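Long-range contact in DNA endonuclease I-CeuI (Chlamydomonas eugametos, PDB 2EX5), which cuts DNA as a homodimeric, magnesium-dependent homing endonuclease, making a staggered break near the insertion site of the intron that encodes it: residues C[45-59]-C[94-106]. The protein carries 1 engineered substitution. Residues are numbered along the deposited sequence; the frame is centred on the assembly and turned at random.
Sequences VQVTSESKLFLAGFL and VKVLYLALEVFKT
V96 sets one methyl squarely over the ring of F58: CG1 lies 3.5 Å from the ring centroid and only 6° off its normal, a CH-pi contact in which all six ring carbons share. F58 takes its ring there by swinging CG opposite its own backbone N (chi1 -178°). A branched valine suits this place because both methyls find aromatic carbon: CG1 also reaches the edge of F54, 4.0 Å from CE2, and CG2 approaches the same F54 CE2 at 4.1 Å, while that ring meets F144 of the second subunit. F58 also comes close to the side chain of E62, which with G61 binds magnesium at the end of this same helix, the LAGLIDADG helix. An alanine in place of F58 would probably take away the ring face under V96 CG1, leaving that methyl the F54 edge, and open a gap beside V87 and R89 of strand 79-90. One turn earlier on the helix, L55 is a knob in a hole lined by V96, L99, A100 and V103. Its CD1 lies 3.9 Å from A100 CB, a small side chain that lets the leucine come down close to the helix 94-104 backbone, and its CB touches L99 CD1. Farther along, L59 CD1 meets the F104 ring at its edge, 4.0 Å from CZ, and F136 of helix 126-141 packs against both residues. V47 lays CG2 against the aliphatic part of E102, 3.5 Å from CG. T48 and S51 form a capping box, each side chain accepting from the other's backbone N, which caps helix 49-62 just after V47. No hydrogen bond joins the segments; the helices, crossing at -116°, are held by close apolar packing, while K52 and E102 turn their charged ends to Y140 and K105.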
loop_
_atom_site.group_PDB
_atom_site.type_symbol
_atom_site.label_atom_id
_atom_site.label_comp_id
_atom_site.label_asym_id
_atom_site.label_seq_id
_atom_site.Cartn_x
_atom_site.Cartn_y
_atom_site.Cartn_z
ATOM N N VAL C 45 3.388 -7.710 20.621
ATOM C CA VAL C 45 3.233 -6.239 20.559
ATOM C C VAL C 45 2.233 -5.606 21.537
ATOM O O VAL C 45 1.167 -6.173 21.825
ATOM C CB VAL C 45 3.044 -5.670 19.044
ATOM C CG1 VAL C 45 3.085 -4.126 18.994
ATOM C CG2 VAL C 45 4.135 -6.213 18.084
ATOM N N GLN C 46 2.651 -4.445 22.067
ATOM C CA GLN C 46 1.790 -3.345 22.512
ATOM C C GLN C 46 0.968 -2.744 21.354
ATOM O O GLN C 46 1.501 -2.244 20.314
ATOM C CB GLN C 46 2.650 -2.212 23.087
ATOM C CG GLN C 46 4.123 -2.591 23.207
ATOM C CD GLN C 46 4.927 -2.403 21.921
ATOM O OE1 GLN C 46 5.118 -1.272 21.463
ATOM N NE2 GLN C 46 5.448 -3.502 21.363
ATOM N N VAL C 47 -0.335 -2.771 21.563
ATOM C CA VAL C 47 -1.204 -1.967 20.776
ATOM C C VAL C 47 -1.218 -0.622 21.512
ATOM O O VAL C 47 -1.735 -0.533 22.662
ATOM C CB VAL C 47 -2.613 -2.635 20.633
ATOM C CG1 VAL C 47 -3.592 -1.709 20.070
ATOM C CG2 VAL C 47 -2.520 -3.856 19.763
ATOM N N THR C 48 -0.642 0.413 20.872
ATOM C CA THR C 48 -0.689 1.786 21.408
ATOM C C THR C 48 -1.429 2.643 20.452
ATOM O O THR C 48 -1.755 2.194 19.323
ATOM C CB THR C 48 0.696 2.429 21.665
ATOM O OG1 THR C 48 1.489 2.361 20.493
ATOM C CG2 THR C 48 1.449 1.690 22.726
ATOM N N SER C 49 -1.755 3.851 20.940
ATOM C CA SER C 49 -2.379 4.902 20.160
ATOM C C SER C 49 -1.558 5.106 18.874
ATOM O O SER C 49 -2.103 5.356 17.803
ATOM C CB SER C 49 -2.278 6.246 20.919
ATOM O OG SER C 49 -3.151 6.328 22.034
ATOM N N GLU C 50 -0.261 5.101 19.065
ATOM C CA GLU C 50 0.795 5.219 18.053
ATOM C C GLU C 50 0.784 4.081 16.961
ATOM O O GLU C 50 0.936 4.372 15.752
ATOM C CB GLU C 50 2.079 5.065 18.750
ATOM C CG GLU C 50 3.035 6.154 18.537
ATOM C CD GLU C 50 3.078 7.073 19.735
ATOM O OE1 GLU C 50 2.125 7.028 20.597
ATOM O OE2 GLU C 50 4.078 7.816 19.830
ATOM N N SER C 51 0.639 2.832 17.409
ATOM C CA SER C 51 0.723 1.729 16.502
ATOM C C SER C 51 -0.582 1.542 15.691
ATOM O O SER C 51 -0.541 1.013 14.602
ATOM C CB SER C 51 1.264 0.469 17.186
ATOM O OG SER C 51 0.301 0.056 18.053
ATOM N N LYS C 52 -1.696 2.048 16.227
ATOM C CA LYS C 52 -2.958 2.226 15.591
ATOM C C LYS C 52 -3.019 3.261 14.456
ATOM O O LYS C 52 -3.709 3.048 13.396
ATOM C CB LYS C 52 -3.957 2.590 16.641
ATOM C CG LYS C 52 -4.235 1.408 17.559
ATOM C CD LYS C 52 -5.651 1.415 18.034
ATOM C CE LYS C 52 -5.771 1.371 19.532
ATOM N NZ LYS C 52 -5.006 2.531 19.919
ATOM N N LEU C 53 -2.331 4.381 14.672
ATOM C CA LEU C 53 -2.240 5.409 13.655
ATOM C C LEU C 53 -1.404 4.886 12.503
ATOM O O LEU C 53 -1.642 5.267 11.417
ATOM C CB LEU C 53 -1.631 6.740 14.204
ATOM C CG LEU C 53 -2.361 8.004 14.703
ATOM C CD1 LEU C 53 -3.824 7.966 14.714
ATOM C CD2 LEU C 53 -1.845 8.618 16.102
ATOM N N PHE C 54 -0.343 4.134 12.796
ATOM C CA PHE C 54 0.532 3.492 11.814
ATOM C C PHE C 54 -0.325 2.422 11.048
ATOM O O PHE C 54 -0.282 2.363 9.843
ATOM C CB PHE C 54 1.767 2.840 12.483
ATOM C CG PHE C 54 2.704 2.051 11.494
ATOM C CD1 PHE C 54 3.798 2.674 10.900
ATOM C CD2 PHE C 54 2.438 0.733 11.152
ATOM C CE1 PHE C 54 4.663 1.987 10.007
ATOM C CE2 PHE C 54 3.244 0.073 10.267
ATOM C CZ PHE C 54 4.352 0.689 9.709
ATOM N N LEU C 55 -1.165 1.649 11.732
ATOM C CA LEU C 55 -1.942 0.707 11.037
ATOM C C LEU C 55 -2.959 1.455 10.146
ATOM O O LEU C 55 -3.233 0.981 9.066
ATOM C CB LEU C 55 -2.626 -0.211 12.001
ATOM C CG LEU C 55 -3.691 -1.239 11.564
ATOM C CD1 LEU C 55 -2.987 -2.297 10.603
ATOM C CD2 LEU C 55 -4.372 -1.901 12.755
ATOM N N ALA C 56 -3.516 2.598 10.589
ATOM C CA ALA C 56 -4.450 3.385 9.781
ATOM C C ALA C 56 -3.827 3.712 8.437
ATOM O O ALA C 56 -4.447 3.454 7.420
ATOM C CB ALA C 56 -4.949 4.642 10.476
ATOM N N GLY C 57 -2.594 4.158 8.402
ATOM C CA GLY C 57 -1.909 4.516 7.146
ATOM C C GLY C 57 -1.691 3.277 6.322
ATOM O O GLY C 57 -1.834 3.243 5.081
ATOM N N PHE C 58 -1.384 2.187 6.992
ATOM C CA PHE C 58 -1.119 0.948 6.252
ATOM C C PHE C 58 -2.390 0.460 5.488
ATOM O O PHE C 58 -2.294 -0.056 4.405
ATOM C CB PHE C 58 -0.730 -0.078 7.284
ATOM C CG PHE C 58 -0.393 -1.375 6.717
ATOM C CD1 PHE C 58 0.802 -1.552 6.075
ATOM C CD2 PHE C 58 -1.255 -2.448 6.837
ATOM C CE1 PHE C 58 1.127 -2.757 5.598
ATOM C CE2 PHE C 58 -0.939 -3.649 6.289
ATOM C CZ PHE C 58 0.241 -3.776 5.673
ATOM N N LEU C 59 -3.546 0.555 6.156
ATOM C CA LEU C 59 -4.789 0.087 5.663
ATOM C C LEU C 59 -5.319 0.968 4.524
ATOM O O LEU C 59 -6.005 0.442 3.601
ATOM C CB LEU C 59 -5.825 0.106 6.796
ATOM C CG LEU C 59 -5.773 -0.842 8.009
ATOM C CD1 LEU C 59 -7.166 -0.695 8.727
ATOM C CD2 LEU C 59 -5.478 -2.254 7.540
ATOM N N VAL C 94 4.056 -9.880 7.369
ATOM C CA VAL C 94 3.144 -10.457 8.331
ATOM C C VAL C 94 3.037 -9.733 9.673
ATOM O O VAL C 94 1.955 -9.638 10.328
ATOM C CB VAL C 94 3.465 -11.993 8.500
ATOM C CG1 VAL C 94 4.912 -12.260 9.232
ATOM C CG2 VAL C 94 2.309 -12.757 9.185
ATOM N N LYS C 95 4.116 -9.109 10.068
ATOM C CA LYS C 95 4.182 -8.409 11.333
ATOM C C LYS C 95 3.133 -7.332 11.484
ATOM O O LYS C 95 2.428 -7.278 12.483
ATOM C CB LYS C 95 5.595 -7.861 11.489
ATOM C CG LYS C 95 5.748 -6.782 12.570
ATOM C CD LYS C 95 7.214 -6.478 12.774
ATOM C CE LYS C 95 7.369 -5.213 13.643
ATOM N NZ LYS C 95 6.113 -5.153 14.295
ATOM N N VAL C 96 2.984 -6.475 10.475
ATOM C CA VAL C 96 1.811 -5.541 10.407
ATOM C C VAL C 96 0.427 -6.215 10.267
ATOM O O VAL C 96 -0.561 -5.722 10.785
ATOM C CB VAL C 96 2.092 -4.471 9.293
ATOM C CG1 VAL C 96 1.157 -3.268 9.371
ATOM C CG2 VAL C 96 3.571 -3.951 9.437
ATOM N N LEU C 97 0.330 -7.332 9.539
ATOM C CA LEU C 97 -0.910 -8.187 9.521
ATOM C C LEU C 97 -1.288 -8.695 10.968
ATOM O O LEU C 97 -2.451 -8.695 11.410
ATOM C CB LEU C 97 -0.579 -9.385 8.597
ATOM C CG LEU C 97 -1.296 -9.384 7.249
ATOM C CD1 LEU C 97 -1.385 -7.976 6.674
ATOM C CD2 LEU C 97 -0.805 -10.433 6.279
ATOM N N TYR C 98 -0.237 -9.096 11.698
ATOM C CA TYR C 98 -0.353 -9.502 13.121
ATOM C C TYR C 98 -0.827 -8.319 13.988
ATOM O O TYR C 98 -1.793 -8.409 14.751
ATOM C CB TYR C 98 0.983 -10.112 13.608
ATOM C CG TYR C 98 0.878 -10.593 15.016
ATOM C CD1 TYR C 98 0.404 -11.856 15.286
ATOM C CD2 TYR C 98 1.204 -9.765 16.094
ATOM C CE1 TYR C 98 0.213 -12.303 16.604
ATOM C CE2 TYR C 98 1.051 -10.214 17.406
ATOM C CZ TYR C 98 0.572 -11.491 17.629
ATOM O OH TYR C 98 0.360 -11.938 18.883
ATOM N N LEU C 99 -0.238 -7.175 13.761
ATOM C CA LEU C 99 -0.764 -5.949 14.393
ATOM C C LEU C 99 -2.258 -5.754 14.123
ATOM O O LEU C 99 -3.022 -5.590 15.086
ATOM C CB LEU C 99 0.027 -4.729 13.945
ATOM C CG LEU C 99 0.339 -3.458 14.710
ATOM C CD1 LEU C 99 0.232 -2.264 13.734
ATOM C CD2 LEU C 99 -0.446 -3.249 16.110
ATOM N N ALA C 100 -2.729 -5.775 12.840
ATOM C CA ALA C 100 -4.207 -5.699 12.614
ATOM C C ALA C 100 -5.049 -6.691 13.435
ATOM O O ALA C 100 -6.063 -6.327 14.049
ATOM C CB ALA C 100 -4.528 -5.884 11.126
ATOM N N LEU C 101 -4.656 -7.969 13.394
ATOM C CA LEU C 101 -5.302 -9.073 14.178
ATOM C C LEU C 101 -5.394 -8.689 15.650
ATOM O O LEU C 101 -6.455 -8.706 16.317
ATOM C CB LEU C 101 -4.404 -10.289 13.998
ATOM C CG LEU C 101 -4.900 -11.684 13.610
ATOM C CD1 LEU C 101 -6.026 -11.695 12.510
ATOM C CD2 LEU C 101 -3.743 -12.593 13.253
ATOM N N GLU C 102 -4.236 -8.229 16.132
ATOM C CA GLU C 102 -4.099 -7.780 17.515
ATOM C C GLU C 102 -5.028 -6.586 17.790
ATOM O O GLU C 102 -5.745 -6.628 18.774
ATOM C CB GLU C 102 -2.615 -7.588 17.861
ATOM C CG GLU C 102 -2.375 -7.362 19.292
ATOM C CD GLU C 102 -2.060 -8.598 20.081
ATOM O OE1 GLU C 102 -2.901 -8.990 20.900
ATOM O OE2 GLU C 102 -1.012 -9.171 19.898
ATOM N N VAL C 103 -5.107 -5.581 16.893
ATOM C CA VAL C 103 -6.088 -4.510 17.108
ATOM C C VAL C 103 -7.543 -4.826 16.855
ATOM O O VAL C 103 -8.415 -4.284 17.571
ATOM C CB VAL C 103 -5.714 -3.048 16.528
ATOM C CG1 VAL C 103 -4.621 -3.060 15.605
ATOM C CG2 VAL C 103 -6.919 -2.264 16.068
ATOM N N PHE C 104 -7.871 -5.654 15.842
ATOM C CA PHE C 104 -9.286 -5.962 15.760
ATOM C C PHE C 104 -9.729 -7.034 16.736
ATOM O O PHE C 104 -10.903 -7.188 16.906
ATOM C CB PHE C 104 -9.774 -6.298 14.302
ATOM C CG PHE C 104 -9.415 -5.260 13.270
ATOM C CD1 PHE C 104 -8.439 -5.535 12.318
ATOM C CD2 PHE C 104 -10.024 -4.008 13.249
ATOM C CE1 PHE C 104 -8.106 -4.590 11.329
ATOM C CE2 PHE C 104 -9.683 -3.030 12.225
ATOM C CZ PHE C 104 -8.738 -3.387 11.257
ATOM N N LYS C 105 -8.829 -7.833 17.296
ATOM C CA LYS C 105 -9.271 -8.997 18.144
ATOM C C LYS C 105 -10.043 -10.129 17.438
ATOM O O LYS C 105 -10.709 -10.926 18.105
ATOM C CB LYS C 105 -10.011 -8.530 19.425
ATOM C CG LYS C 105 -9.106 -7.871 20.486
ATOM C CD LYS C 105 -7.712 -8.482 20.434
ATOM C CE LYS C 105 -6.714 -7.937 21.578
ATOM N NZ LYS C 105 -5.279 -8.528 21.407
ATOM N N THR C 106 -9.945 -10.204 16.090
ATOM C CA THR C 106 -10.700 -11.150 15.257
ATOM C C THR C 106 -10.023 -11.053 13.838
ATOM O O THR C 106 -9.159 -10.194 13.625
ATOM C CB THR C 106 -12.225 -10.890 15.262
ATOM O OG1 THR C 106 -12.933 -12.075 14.824
ATOM C CG2 THR C 106 -12.619 -9.646 14.380
#